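Local coordinates for putative endonuclease/exonuclease/phosphatase family protein (Bacteroides thetaiotaomicron, PDB 3MPR) that probably hydrolyses phosphodiester bonds as a metal-dependent nuclease of the DNase I-like endonuclease/exonuclease/phosphatase superfamily, at residues A[196-201]-A[232-237]; A[7-12]-A[285-290]; A[113-118]-A[148-153]. All blocks are in the same frame, centred on the assembly; numbering follows the deposited sequence.

Contact 1. Residues A[196-201]-A[232-237]; sequences VLCDSY and VSPSFH
The short strand 198-199 at the margin of one sheet of the DNase I-like sandwich is joined to the end of strand 228-232 by the pairing of Cys198 with Val232. They form an antiparallel hydrogen-bonded pair: Cys198 N donates to Val232 O over 2.8 Å, and Val232 N returns a bond of 3.0 Å to Cys198 O. The first of these oxygens is also approached by Leu197 CA, and Leu197 CD2 rests 3.6 Å from Val232 C. With chi1 of -59°, Cys198 turns its sulfur beside its own backbone N, where SG meets the proline ring at 3.8 Å from Pro234 CB. The other end of the ring, Pro234 CD, lies 3.4 Å from Val196 O. Pro234 is the second residue of a type I turn from Ser233 to Phe236, a position whose phi (-66° here) the proline ring readily supplies; Phe236 N bonds to Ser233 O. Through this turn the chain leaves one sheet of the sandwich and heads for strand 237-243 of the other. A glycine in place of Pro234 would probably leave the sulfur without the ring it rests on and the turn freer to flex. At the solvent side a water links Ser233 OG, 2.8 Å away, weakly to Val196 O; the same hydroxyl bonds to Ala173 N. Ser200 OG, which bonds to Ile230 O, lies 4.1 Å from Val232 CG1. Val232 packs inward on Leu287 and Val238.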
ATOM      1  N   VAL A 196      18.166 -14.430 -18.525  1.00 10.69           N
ATOM      2  CA  VAL A 196      17.095 -15.431 -18.501  1.00 16.07           C
ATOM      3  C   VAL A 196      15.924 -14.921 -17.664  1.00 14.91           C
ATOM      4  O   VAL A 196      14.761 -15.124 -18.024  1.00 13.05           O
ATOM      5  CB  VAL A 196      17.587 -16.805 -17.949  1.00 16.67           C
ATOM      6  CG1 VAL A 196      16.429 -17.789 -17.797  1.00 15.16           C
ATOM      7  CG2 VAL A 196      18.663 -17.395 -18.867  1.00 20.31           C
ATOM      8  N   LEU A 197      16.248 -14.263 -16.549  1.00  7.47           N
ATOM      9  CA  LEU A 197      15.258 -13.622 -15.668  1.00  8.70           C
ATOM     10  C   LEU A 197      15.691 -12.195 -15.378  1.00 15.38           C
ATOM     11  O   LEU A 197      16.873 -11.874 -15.480  1.00 11.75           O
ATOM     12  CB  LEU A 197      15.166 -14.350 -14.329  1.00  6.41           C
ATOM     13  CG  LEU A 197      14.564 -15.761 -14.326  1.00 11.91           C
ATOM     14  CD1 LEU A 197      14.888 -16.508 -13.022  1.00 10.74           C
ATOM     15  CD2 LEU A 197      13.061 -15.691 -14.561  1.00 11.44           C
ATOM     16  N   CYS A 198      14.731 -11.363 -14.978  1.00 13.61           N
ATOM     17  CA  CYS A 198      14.980  -9.982 -14.583  1.00 10.02           C
ATOM     18  C   CYS A 198      14.565  -9.761 -13.142  1.00 10.55           C
ATOM     19  O   CYS A 198      13.539 -10.277 -12.712  1.00 10.34           O
ATOM     20  CB  CYS A 198      14.162  -9.034 -15.466  1.00 13.05           C
ATOM     21  SG  CYS A 198      14.558  -9.230 -17.238  1.00 26.76           S
ATOM     22  N   ASP A 199      15.340  -8.967 -12.412  1.00  9.08           N
ATOM     23  CA  ASP A 199      14.954  -8.542 -11.068  1.00 10.55           C
ATOM     24  C   ASP A 199      13.919  -7.420 -11.186  1.00 10.97           C
ATOM     25  O   ASP A 199      14.208  -6.381 -11.773  1.00  9.12           O
ATOM     26  CB  ASP A 199      16.202  -8.022 -10.336  1.00  8.58           C
ATOM     27  CG  ASP A 199      15.926  -7.646  -8.905  1.00 11.69           C
ATOM     28  OD1 ASP A 199      14.744  -7.688  -8.487  1.00  9.72           O
ATOM     29  OD2 ASP A 199      16.897  -7.314  -8.189  1.00 12.66           O
ATOM     30  N   SER A 200      12.720  -7.617 -10.644  1.00  6.31           N
ATOM     31  CA  SER A 200      11.668  -6.596 -10.672  0.50  7.35           C
ATOM     32  C   SER A 200      12.138  -5.283 -10.050  1.00  6.15           C
ATOM     33  O   SER A 200      11.689  -4.211 -10.429  1.00  9.20           O
ATOM     34  CB  SER A 200      10.422  -7.061  -9.901  0.50  7.25           C
ATOM     35  OG  SER A 200       9.779  -8.167 -10.518  0.50  2.14           O
ATOM     36  N   TYR A 201      13.008  -5.380  -9.049  1.00  6.63           N
ATOM     37  CA  TYR A 201      13.552  -4.168  -8.426  1.00 10.62           C
ATOM     38  C   TYR A 201      14.271  -3.316  -9.461  1.00 14.07           C
ATOM     39  O   TYR A 201      14.152  -2.084  -9.473  1.00 10.86           O
ATOM     40  CB  TYR A 201      14.513  -4.520  -7.289  1.00  9.52           C
ATOM     41  CG  TYR A 201      15.215  -3.313  -6.709  1.00  9.40           C
ATOM     42  CD1 TYR A 201      16.438  -2.882  -7.223  1.00 12.24           C
ATOM     43  CD2 TYR A 201      14.649  -2.594  -5.656  1.00  8.88           C
ATOM     44  CE1 TYR A 201      17.086  -1.762  -6.697  1.00 11.40           C
ATOM     45  CE2 TYR A 201      15.298  -1.477  -5.121  1.00  9.25           C
ATOM     46  CZ  TYR A 201      16.511  -1.073  -5.651  1.00 11.48           C
ATOM     47  OH  TYR A 201      17.145   0.032  -5.134  1.00 15.87           O
ATOM     48  N   VAL A 232      11.380 -12.278 -13.002  1.00  5.33           N
ATOM     49  CA  VAL A 232      10.411 -12.573 -14.050  1.00  9.21           C
ATOM     50  C   VAL A 232      11.084 -12.748 -15.400  1.00  8.47           C
ATOM     51  O   VAL A 232      12.155 -12.206 -15.640  1.00  9.67           O
ATOM     52  CB  VAL A 232       9.332 -11.462 -14.182  1.00 10.87           C
ATOM     53  CG1 VAL A 232       8.555 -11.301 -12.883  1.00  9.84           C
ATOM     54  CG2 VAL A 232       9.960 -10.138 -14.593  1.00 10.35           C
ATOM     55  N   SER A 233      10.447 -13.491 -16.292  1.00 11.32           N
ATOM     56  CA  SER A 233      10.958 -13.574 -17.659  1.00  9.87           C
ATOM     57  C   SER A 233      10.975 -12.170 -18.271  1.00 11.47           C
ATOM     58  O   SER A 233      10.139 -11.336 -17.947  1.00  9.72           O
ATOM     59  CB  SER A 233      10.087 -14.521 -18.500  1.00 11.71           C
ATOM     60  OG  SER A 233      10.026 -15.824 -17.939  1.00 13.93           O
ATOM     61  N   PRO A 234      11.937 -11.895 -19.166  1.00 11.37           N
ATOM     62  CA  PRO A 234      12.020 -10.541 -19.731  1.00 12.43           C
ATOM     63  C   PRO A 234      10.802 -10.201 -20.589  1.00 12.31           C
ATOM     64  O   PRO A 234      10.605  -9.036 -20.921  1.00 13.15           O
ATOM     65  CB  PRO A 234      13.283 -10.586 -20.605  1.00 17.60           C
ATOM     66  CG  PRO A 234      14.005 -11.845 -20.218  1.00 21.34           C
ATOM     67  CD  PRO A 234      12.988 -12.791 -19.668  1.00 14.97           C
ATOM     68  N   SER A 235       9.987 -11.197 -20.928  1.00 10.15           N
ATOM     69  CA  SER A 235       8.775 -10.951 -21.707  1.00 11.86           C
ATOM     70  C   SER A 235       7.697 -10.210 -20.910  1.00 11.02           C
ATOM     71  O   SER A 235       6.795  -9.595 -21.494  1.00 11.17           O
ATOM     72  CB  SER A 235       8.224 -12.262 -22.280  1.00 13.48           C
ATOM     73  OG  SER A 235       8.031 -13.215 -21.253  1.00 13.06           O
ATOM     74  N   PHE A 236       7.788 -10.254 -19.578  1.00  9.88           N
ATOM     75  CA  PHE A 236       6.905  -9.430 -18.757  1.00 10.00           C
ATOM     76  C   PHE A 236       7.364  -7.985 -18.750  1.00 11.86           C
ATOM     77  O   PHE A 236       8.558  -7.702 -18.708  1.00 15.21           O
ATOM     78  CB  PHE A 236       6.877  -9.888 -17.291  1.00  8.22           C
ATOM     79  CG  PHE A 236       6.070 -11.111 -17.047  1.00 11.76           C
ATOM     80  CD1 PHE A 236       4.682 -11.043 -16.973  1.00  9.58           C
ATOM     81  CD2 PHE A 236       6.695 -12.335 -16.849  1.00 12.29           C
ATOM     82  CE1 PHE A 236       3.933 -12.181 -16.723  1.00  9.53           C
ATOM     83  CE2 PHE A 236       5.946 -13.476 -16.597  1.00  9.20           C
ATOM     84  CZ  PHE A 236       4.569 -13.399 -16.530  1.00 10.06           C
ATOM     85  N   HIS A 237       6.417  -7.065 -18.758  1.00 10.06           N
ATOM     86  CA  HIS A 237       6.762  -5.679 -18.474  1.00 10.47           C
ATOM     87  C   HIS A 237       6.514  -5.417 -16.989  1.00  9.96           C
ATOM     88  O   HIS A 237       5.417  -5.661 -16.488  1.00  9.68           O
ATOM     89  CB  HIS A 237       5.934  -4.712 -19.301  1.00 14.35           C
ATOM     90  CG  HIS A 237       6.335  -3.286 -19.097  1.00 21.59           C
ATOM     91  ND1 HIS A 237       7.542  -2.786 -19.538  1.00 32.33           N
ATOM     92  CD2 HIS A 237       5.716  -2.266 -18.458  1.00 21.86           C
ATOM     93  CE1 HIS A 237       7.639  -1.512 -19.200  1.00 31.41           C
ATOM     94  NE2 HIS A 237       6.543  -1.172 -18.544  1.00 20.73           N
TER
HETATM   95  O   HOH W   1      12.243 -17.111 -19.092  1.00 39.14           O

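Contact 2. Residues A[7-12]-A[285-290]; sequences LTVASY and VELVFD
Leu7 pairs with Leu287 and Val9 with Val285 through four backbone hydrogen bonds, two for each antiparallel hydrogen-bonded pair. Leu7 N reaches Leu287 O at 3.0 Å and Leu287 N reaches Leu7 O at 2.8 Å; Val9 and Val285 exchange the same kind of bonds, all of them nearly straight at the hydrogen. Between them Thr8 and Glu286 make the non-hydrogen-bonded pair, their CA atoms 4.5 Å apart, and CA-H groups add softer contacts to carbonyl oxygens. Apolar packing falls on the face of Leu7, Val9, Val285 and Leu287. Val9 CG2, set between its own backbone N and carbonyl carbon, lies 4.0 Å from Val285 CB and 4.1 Å from Leu287 CD1. On the reverse face Thr8 and Glu286 run side by side, Thr8 OG1 3.7 Å from Glu286 CG, and the carboxylate goes on to a salt bridge with Arg240. The N-to-C directions of the two short strand segments are 141° apart, an antiparallel pair with marked twist. These inner strands, one near each end of the chain, pair in one sheet of the DNase I-like beta sandwich, flanked by strands 46-50 and 237-243, while Ile174, Ile230 and Val232 of the facing sheet cover the apolar face.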
ATOM      1  N   LEU A   7      -1.252  -8.406 -13.843  1.00 11.91           N
ATOM      2  CA  LEU A   7      -1.164  -9.243 -12.650  1.00 13.17           C
ATOM      3  C   LEU A   7      -0.521  -8.484 -11.490  1.00  9.95           C
ATOM      4  O   LEU A   7       0.474  -7.794 -11.677  1.00 11.89           O
ATOM      5  CB  LEU A   7      -0.266 -10.457 -12.935  1.00 13.47           C
ATOM      6  CG  LEU A   7      -0.714 -11.500 -13.938  1.00 22.66           C
ATOM      7  CD1 LEU A   7       0.392 -12.522 -14.132  1.00 30.71           C
ATOM      8  CD2 LEU A   7      -1.995 -12.168 -13.464  1.00 22.27           C
ATOM      9  N   THR A   8      -1.047  -8.662 -10.283  1.00  8.85           N
ATOM     10  CA  THR A   8      -0.334  -8.194  -9.101  1.00  7.71           C
ATOM     11  C   THR A   8       0.185  -9.405  -8.352  1.00 10.51           C
ATOM     12  O   THR A   8      -0.598 -10.256  -7.938  1.00  9.72           O
ATOM     13  CB  THR A   8      -1.248  -7.396  -8.177  1.00 11.57           C
ATOM     14  OG1 THR A   8      -1.658  -6.212  -8.857  1.00 10.94           O
ATOM     15  CG2 THR A   8      -0.507  -7.008  -6.898  1.00  8.25           C
ATOM     16  N   VAL A   9       1.499  -9.488  -8.189  1.00  7.90           N
ATOM     17  CA  VAL A   9       2.094 -10.635  -7.515  1.00  6.95           C
ATOM     18  C   VAL A   9       2.887 -10.148  -6.312  1.00  7.74           C
ATOM     19  O   VAL A   9       3.175  -8.956  -6.198  1.00  8.36           O
ATOM     20  CB  VAL A   9       2.991 -11.458  -8.458  1.00  5.08           C
ATOM     21  CG1 VAL A   9       2.198 -11.902  -9.699  1.00  6.14           C
ATOM     22  CG2 VAL A   9       4.238 -10.661  -8.870  1.00  4.89           C
ATOM     23  N   ALA A  10       3.184 -11.065  -5.399  1.00  4.35           N
ATOM     24  CA  ALA A  10       3.948 -10.746  -4.197  1.00  3.53           C
ATOM     25  C   ALA A  10       4.775 -11.937  -3.736  1.00 10.63           C
ATOM     26  O   ALA A  10       4.512 -13.087  -4.107  1.00  8.24           O
ATOM     27  CB  ALA A  10       3.024 -10.291  -3.082  1.00  6.14           C
ATOM     28  N   SER A  11       5.786 -11.632  -2.934  1.00 10.07           N
ATOM     29  CA  SER A  11       6.571 -12.630  -2.232  1.00  9.50           C
ATOM     30  C   SER A  11       6.560 -12.195  -0.770  1.00 12.47           C
ATOM     31  O   SER A  11       6.829 -11.037  -0.457  1.00 10.76           O
ATOM     32  CB  SER A  11       8.005 -12.649  -2.763  1.00  8.74           C
ATOM     33  OG  SER A  11       8.771 -13.658  -2.102  1.00 10.13           O
ATOM     34  N   TYR A  12       6.225 -13.104   0.130  1.00  6.30           N
ATOM     35  CA  TYR A  12       6.088 -12.715   1.538  1.00  9.60           C
ATOM     36  C   TYR A  12       6.467 -13.873   2.433  1.00  8.64           C
ATOM     37  O   TYR A  12       5.768 -14.890   2.465  1.00 11.52           O
ATOM     38  CB  TYR A  12       4.640 -12.330   1.812  1.00  6.39           C
ATOM     39  CG  TYR A  12       4.403 -11.442   3.021  1.00 10.19           C
ATOM     40  CD1 TYR A  12       5.444 -11.030   3.839  1.00  8.56           C
ATOM     41  CD2 TYR A  12       3.119 -11.011   3.330  1.00  9.15           C
ATOM     42  CE1 TYR A  12       5.211 -10.207   4.940  1.00  8.28           C
ATOM     43  CE2 TYR A  12       2.873 -10.183   4.433  1.00 11.25           C
ATOM     44  CZ  TYR A  12       3.919  -9.791   5.232  1.00 12.87           C
ATOM     45  OH  TYR A  12       3.675  -8.971   6.317  1.00 15.22           O
ATOM     46  N   VAL A 285       4.708  -6.646  -6.692  1.00  4.81           N
ATOM     47  CA  VAL A 285       5.080  -6.254  -8.056  1.00  7.78           C
ATOM     48  C   VAL A 285       3.873  -6.319  -8.997  1.00 12.19           C
ATOM     49  O   VAL A 285       3.097  -7.275  -8.960  1.00  9.42           O
ATOM     50  CB  VAL A 285       6.220  -7.144  -8.600  1.00  8.19           C
ATOM     51  CG1 VAL A 285       6.426  -6.906 -10.119  1.00  4.77           C
ATOM     52  CG2 VAL A 285       7.520  -6.879  -7.807  1.00  4.92           C
ATOM     53  N   GLU A 286       3.707  -5.284  -9.813  1.00  8.14           N
ATOM     54  CA  GLU A 286       2.604  -5.218 -10.751  1.00 10.24           C
ATOM     55  C   GLU A 286       3.179  -5.443 -12.137  1.00  9.52           C
ATOM     56  O   GLU A 286       4.120  -4.764 -12.544  1.00  8.72           O
ATOM     57  CB  GLU A 286       1.871  -3.873 -10.644  1.00  9.91           C
ATOM     58  CG  GLU A 286       1.088  -3.747  -9.320  1.00 11.88           C
ATOM     59  CD  GLU A 286       0.984  -2.312  -8.818  1.00 16.13           C
ATOM     60  OE1 GLU A 286      -0.038  -1.661  -9.091  1.00 18.65           O
ATOM     61  OE2 GLU A 286       1.920  -1.842  -8.139  1.00 15.53           O
ATOM     62  N   LEU A 287       2.628  -6.431 -12.835  1.00  9.67           N
ATOM     63  CA  LEU A 287       3.167  -6.853 -14.119  1.00  7.80           C
ATOM     64  C   LEU A 287       2.133  -6.679 -15.215  1.00  7.44           C
ATOM     65  O   LEU A 287       0.933  -6.698 -14.950  1.00  9.59           O
ATOM     66  CB  LEU A 287       3.536  -8.343 -14.058  1.00  5.59           C
ATOM     67  CG  LEU A 287       4.581  -8.746 -13.025  1.00  9.21           C
ATOM     68  CD1 LEU A 287       4.674 -10.260 -12.961  1.00  4.99           C
ATOM     69  CD2 LEU A 287       5.937  -8.125 -13.355  1.00  9.55           C
ATOM     70  N   VAL A 288       2.604  -6.530 -16.451  1.00  6.81           N
ATOM     71  CA  VAL A 288       1.719  -6.621 -17.597  1.00  6.86           C
ATOM     72  C   VAL A 288       2.343  -7.546 -18.624  1.00 12.00           C
ATOM     73  O   VAL A 288       3.567  -7.532 -18.830  1.00 11.15           O
ATOM     74  CB  VAL A 288       1.464  -5.253 -18.269  1.00 14.25           C
ATOM     75  CG1 VAL A 288       0.586  -5.443 -19.506  1.00 19.48           C
ATOM     76  CG2 VAL A 288       0.803  -4.292 -17.299  1.00 21.09           C
ATOM     77  N   PHE A 289       1.505  -8.353 -19.266  1.00 13.31           N
ATOM     78  CA  PHE A 289       1.973  -9.218 -20.344  1.00  7.07           C
ATOM     79  C   PHE A 289       1.138  -8.984 -21.610  1.00  8.23           C
ATOM     80  O   PHE A 289      -0.086  -9.117 -21.596  1.00 13.81           O
ATOM     81  CB  PHE A 289       1.906 -10.690 -19.931  1.00  8.39           C
ATOM     82  CG  PHE A 289       2.613 -11.616 -20.890  1.00  9.99           C
ATOM     83  CD1 PHE A 289       1.957 -12.129 -21.997  1.00 12.65           C
ATOM     84  CD2 PHE A 289       3.939 -11.955 -20.686  1.00  8.77           C
ATOM     85  CE1 PHE A 289       2.608 -12.981 -22.878  1.00 11.03           C
ATOM     86  CE2 PHE A 289       4.596 -12.810 -21.556  1.00 10.79           C
ATOM     87  CZ  PHE A 289       3.930 -13.315 -22.661  1.00 14.58           C
ATOM     88  N   ASP A 290       1.816  -8.624 -22.692  1.00 10.69           N
ATOM     89  CA  ASP A 290       1.181  -8.388 -23.987  1.00 11.88           C
ATOM     90  C   ASP A 290       1.300  -9.683 -24.797  1.00  8.03           C
ATOM     91  O   ASP A 290       2.383 -10.040 -25.237  1.00 11.81           O
ATOM     92  CB  ASP A 290       1.943  -7.245 -24.670  1.00 12.90           C
ATOM     93  CG  ASP A 290       1.351  -6.823 -26.010  1.00 17.03           C
ATOM     94  OD1 ASP A 290       0.693  -7.624 -26.682  1.00 16.18           O
ATOM     95  OD2 ASP A 290       1.570  -5.660 -26.396  1.00 26.54           O
TER

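Contact 3. Residues A[113-118]-A[148-153]; sequences GWDAVL and KKARVE
Trp114 and Glu153 make the tight side of this contact. Glu153 CB stands over the centre of the six-membered ring, 3.3 Å from its centroid and 11° from the ring normal, a CH-pi contact. A bend at chi2, -75°, then carries the chain back over the indole: Glu153 CG is 3.6 Å from Trp114 NE1, and the carboxylate plane lies only 20° from that of the ring. Beside it Ala150 fills in, its CB 3.5 Å from Gly113 O and 3.8 Å from Ala116 CB. Gly113, Trp114 and Ala116 belong to a type II' turn, Gly113 to Ala116, that abuts the first turn of helix 148-164, the helix of the beta-alpha-beta crossover from strand 135-142 to strand 173-178. Trp114 takes the second position of the turn with a positive phi, a conformation seldom adopted by residues carrying a CB. Next in the turn, Asp115 spreads its carboxylate across the start of the helix: OD1 accepts from Ala150 N at 2.8 Å and OD2 from Lys149 N at 3.1 Å, both met on the syn side. The helix end would probably help to stabilise its negative charge. Towards solvent the packing thins. A water bridges Asp115 OD2 and Lys148 N, and the extended Lys149 chain crosses the indole at about a right angle, its CE approaching Trp114 CD1 no nearer than 4.1 Å.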
ATOM      1  N   GLY A 113      20.521 -30.550  -0.420  1.00 13.47           N
ATOM      2  CA  GLY A 113      21.280 -30.452  -1.655  1.00 13.94           C
ATOM      3  C   GLY A 113      22.686 -29.936  -1.435  1.00 19.32           C
ATOM      4  O   GLY A 113      22.905 -29.038  -0.617  1.00 19.78           O
ATOM      5  N   TRP A 114      23.640 -30.505  -2.168  1.00 16.93           N
ATOM      6  CA  TRP A 114      25.025 -30.054  -2.117  1.00 20.65           C
ATOM      7  C   TRP A 114      25.466 -29.770  -0.676  1.00 20.23           C
ATOM      8  O   TRP A 114      25.460 -30.674   0.152  1.00 21.95           O
ATOM      9  CB  TRP A 114      25.222 -28.851  -3.056  1.00 24.37           C
ATOM     10  CG  TRP A 114      24.758 -29.164  -4.465  1.00 18.78           C
ATOM     11  CD1 TRP A 114      25.489 -29.761  -5.450  1.00 18.79           C
ATOM     12  CD2 TRP A 114      23.451 -28.931  -5.022  1.00 19.06           C
ATOM     13  NE1 TRP A 114      24.728 -29.897  -6.590  1.00 18.33           N
ATOM     14  CE2 TRP A 114      23.473 -29.404  -6.352  1.00 18.78           C
ATOM     15  CE3 TRP A 114      22.268 -28.368  -4.526  1.00 17.07           C
ATOM     16  CZ2 TRP A 114      22.359 -29.336  -7.190  1.00 14.61           C
ATOM     17  CZ3 TRP A 114      21.167 -28.291  -5.360  1.00 18.42           C
ATOM     18  CH2 TRP A 114      21.218 -28.775  -6.678  1.00 19.34           C
ATOM     19  N   ASP A 115      25.814 -28.525  -0.369  1.00 22.71           N
ATOM     20  CA  ASP A 115      26.343 -28.179   0.957  1.00 21.15           C
ATOM     21  C   ASP A 115      25.318 -27.543   1.914  1.00 21.90           C
ATOM     22  O   ASP A 115      25.686 -26.916   2.918  1.00 20.68           O
ATOM     23  CB  ASP A 115      27.580 -27.279   0.811  1.00 19.95           C
ATOM     24  CG  ASP A 115      27.267 -25.956   0.112  1.00 23.81           C
ATOM     25  OD1 ASP A 115      26.141 -25.797  -0.400  1.00 20.41           O
ATOM     26  OD2 ASP A 115      28.151 -25.075   0.070  1.00 22.02           O
ATOM     27  N   ALA A 116      24.036 -27.721   1.621  1.00 19.61           N
ATOM     28  CA  ALA A 116      22.982 -27.123   2.444  1.00 19.17           C
ATOM     29  C   ALA A 116      22.794 -27.892   3.759  1.00 21.67           C
ATOM     30  O   ALA A 116      23.149 -29.066   3.844  1.00 20.51           O
ATOM     31  CB  ALA A 116      21.675 -27.062   1.661  1.00 16.46           C
ATOM     32  N   VAL A 117      22.239 -27.235   4.776  1.00 20.84           N
ATOM     33  CA  VAL A 117      22.004 -27.893   6.066  1.00 23.00           C
ATOM     34  C   VAL A 117      20.571 -28.396   6.244  1.00 26.59           C
ATOM     35  O   VAL A 117      20.324 -29.331   7.010  1.00 29.80           O
ATOM     36  CB  VAL A 117      22.368 -26.982   7.254  1.00 26.47           C
ATOM     37  CG1 VAL A 117      23.857 -26.665   7.239  1.00 29.03           C
ATOM     38  CG2 VAL A 117      21.545 -25.706   7.211  1.00 26.64           C
ATOM     39  N   LEU A 118      19.622 -27.780   5.542  1.00 19.70           N
ATOM     40  CA  LEU A 118      18.233 -28.224   5.599  1.00 16.96           C
ATOM     41  C   LEU A 118      17.695 -28.549   4.206  1.00 16.10           C
ATOM     42  O   LEU A 118      18.153 -27.978   3.218  1.00 15.65           O
ATOM     43  CB  LEU A 118      17.357 -27.158   6.264  1.00 25.91           C
ATOM     44  CG  LEU A 118      17.204 -27.171   7.792  1.00 32.69           C
ATOM     45  CD1 LEU A 118      18.511 -27.452   8.489  1.00 39.27           C
ATOM     46  CD2 LEU A 118      16.612 -25.856   8.283  1.00 31.46           C
ATOM     47  N   LYS A 148      26.350 -22.294   0.260  1.00 18.63           N
ATOM     48  CA  LYS A 148      26.590 -21.384  -0.850  1.00 19.54           C
ATOM     49  C   LYS A 148      26.533 -22.130  -2.182  1.00 16.44           C
ATOM     50  O   LYS A 148      25.892 -21.688  -3.137  1.00 15.92           O
ATOM     51  CB  LYS A 148      27.946 -20.695  -0.683  1.00 25.92           C
ATOM     52  CG  LYS A 148      28.274 -19.679  -1.767  1.00 30.93           C
ATOM     53  CD  LYS A 148      29.654 -19.083  -1.533  1.00 32.85           C
ATOM     54  CE  LYS A 148      29.863 -17.805  -2.323  1.00 34.57           C
ATOM     55  NZ  LYS A 148      29.494 -17.981  -3.752  1.00 38.03           N
ATOM     56  N   LYS A 149      27.212 -23.265  -2.257  1.00 16.21           N
ATOM     57  CA  LYS A 149      27.171 -24.041  -3.486  1.00 15.56           C
ATOM     58  C   LYS A 149      25.728 -24.428  -3.790  1.00 13.04           C
ATOM     59  O   LYS A 149      25.287 -24.374  -4.938  1.00 18.76           O
ATOM     60  CB  LYS A 149      28.040 -25.298  -3.387  1.00 19.53           C
ATOM     61  CG  LYS A 149      27.990 -26.138  -4.654  1.00 22.05           C
ATOM     62  CD  LYS A 149      29.022 -27.261  -4.645  1.00 30.45           C
ATOM     63  CE  LYS A 149      29.138 -27.887  -6.029  1.00 34.51           C
ATOM     64  NZ  LYS A 149      29.653 -29.277  -5.942  1.00 39.54           N
ATOM     65  N   ALA A 150      24.990 -24.806  -2.752  1.00  9.39           N
ATOM     66  CA  ALA A 150      23.589 -25.197  -2.928  1.00 16.39           C
ATOM     67  C   ALA A 150      22.742 -24.063  -3.511  1.00 14.53           C
ATOM     68  O   ALA A 150      21.919 -24.293  -4.386  1.00 14.67           O
ATOM     69  CB  ALA A 150      23.003 -25.677  -1.628  1.00 11.75           C
ATOM     70  N   ARG A 151      22.945 -22.837  -3.031  1.00 16.16           N
ATOM     71  CA  ARG A 151      22.212 -21.691  -3.573  1.00 13.09           C
ATOM     72  C   ARG A 151      22.492 -21.458  -5.061  1.00 13.22           C
ATOM     73  O   ARG A 151      21.572 -21.211  -5.846  1.00 15.74           O
ATOM     74  CB  ARG A 151      22.494 -20.411  -2.770  1.00 10.24           C
ATOM     75  CG  ARG A 151      21.945 -20.432  -1.339  1.00 14.13           C
ATOM     76  CD  ARG A 151      22.023 -19.032  -0.714  1.00 16.56           C
ATOM     77  NE  ARG A 151      23.388 -18.537  -0.598  1.00 16.26           N
ATOM     78  CZ  ARG A 151      24.145 -18.657   0.493  1.00 16.65           C
ATOM     79  NH1 ARG A 151      23.684 -19.282   1.571  1.00 16.75           N
ATOM     80  NH2 ARG A 151      25.371 -18.165   0.502  1.00 15.03           N
ATOM     81  N   VAL A 152      23.760 -21.541  -5.450  1.00  9.95           N
ATOM     82  CA  VAL A 152      24.130 -21.354  -6.844  1.00  9.90           C
ATOM     83  C   VAL A 152      23.551 -22.484  -7.704  1.00 12.67           C
ATOM     84  O   VAL A 152      22.908 -22.241  -8.732  1.00 16.25           O
ATOM     85  CB  VAL A 152      25.663 -21.272  -7.014  1.00 14.17           C
ATOM     86  CG1 VAL A 152      26.032 -21.143  -8.484  1.00 14.63           C
ATOM     87  CG2 VAL A 152      26.219 -20.090  -6.222  1.00 14.03           C
ATOM     88  N   GLU A 153      23.768 -23.723  -7.273  1.00 16.49           N
ATOM     89  CA  GLU A 153      23.228 -24.870  -8.000  1.00 16.74           C
ATOM     90  C   GLU A 153      21.710 -24.777  -8.081  1.00 17.47           C
ATOM     91  O   GLU A 153      21.107 -25.098  -9.112  1.00 17.10           O
ATOM     92  CB  GLU A 153      23.641 -26.174  -7.322  1.00 15.95           C
ATOM     93  CG  GLU A 153      25.153 -26.418  -7.346  1.00 19.87           C
ATOM     94  CD  GLU A 153      25.672 -26.847  -8.723  1.00 31.71           C
ATOM     95  OE1 GLU A 153      24.858 -27.179  -9.616  1.00 25.80           O
ATOM     96  OE2 GLU A 153      26.909 -26.853  -8.912  1.00 38.60           O
TER
HETATM   97  O   HOH W   2      29.058 -23.133   1.385  1.00 35.30           O

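How the contacts relate
The chemistry of the three contacts varies with their depth in the fold. Contact 2, the most buried, relies on regular backbone pairing and aliphatic packing between central strands of one sheet. Contact 1 pairs strands too, but at the margin of the other sheet, where a single bridge gives way to a turn, a sulfur-proline contact and a water. The two touch: Ser200 packs on Val285, Phe236 on Phe289, and His237 N probably bonds to Val288 O as the chain enters the sheet that holds contact 2. Contact 3 lies apart at the surface, its centre about 29 Å from that of contact 2 and across the chain's centre from it, and uses an indole and a carboxylate to fix a loop on a helix.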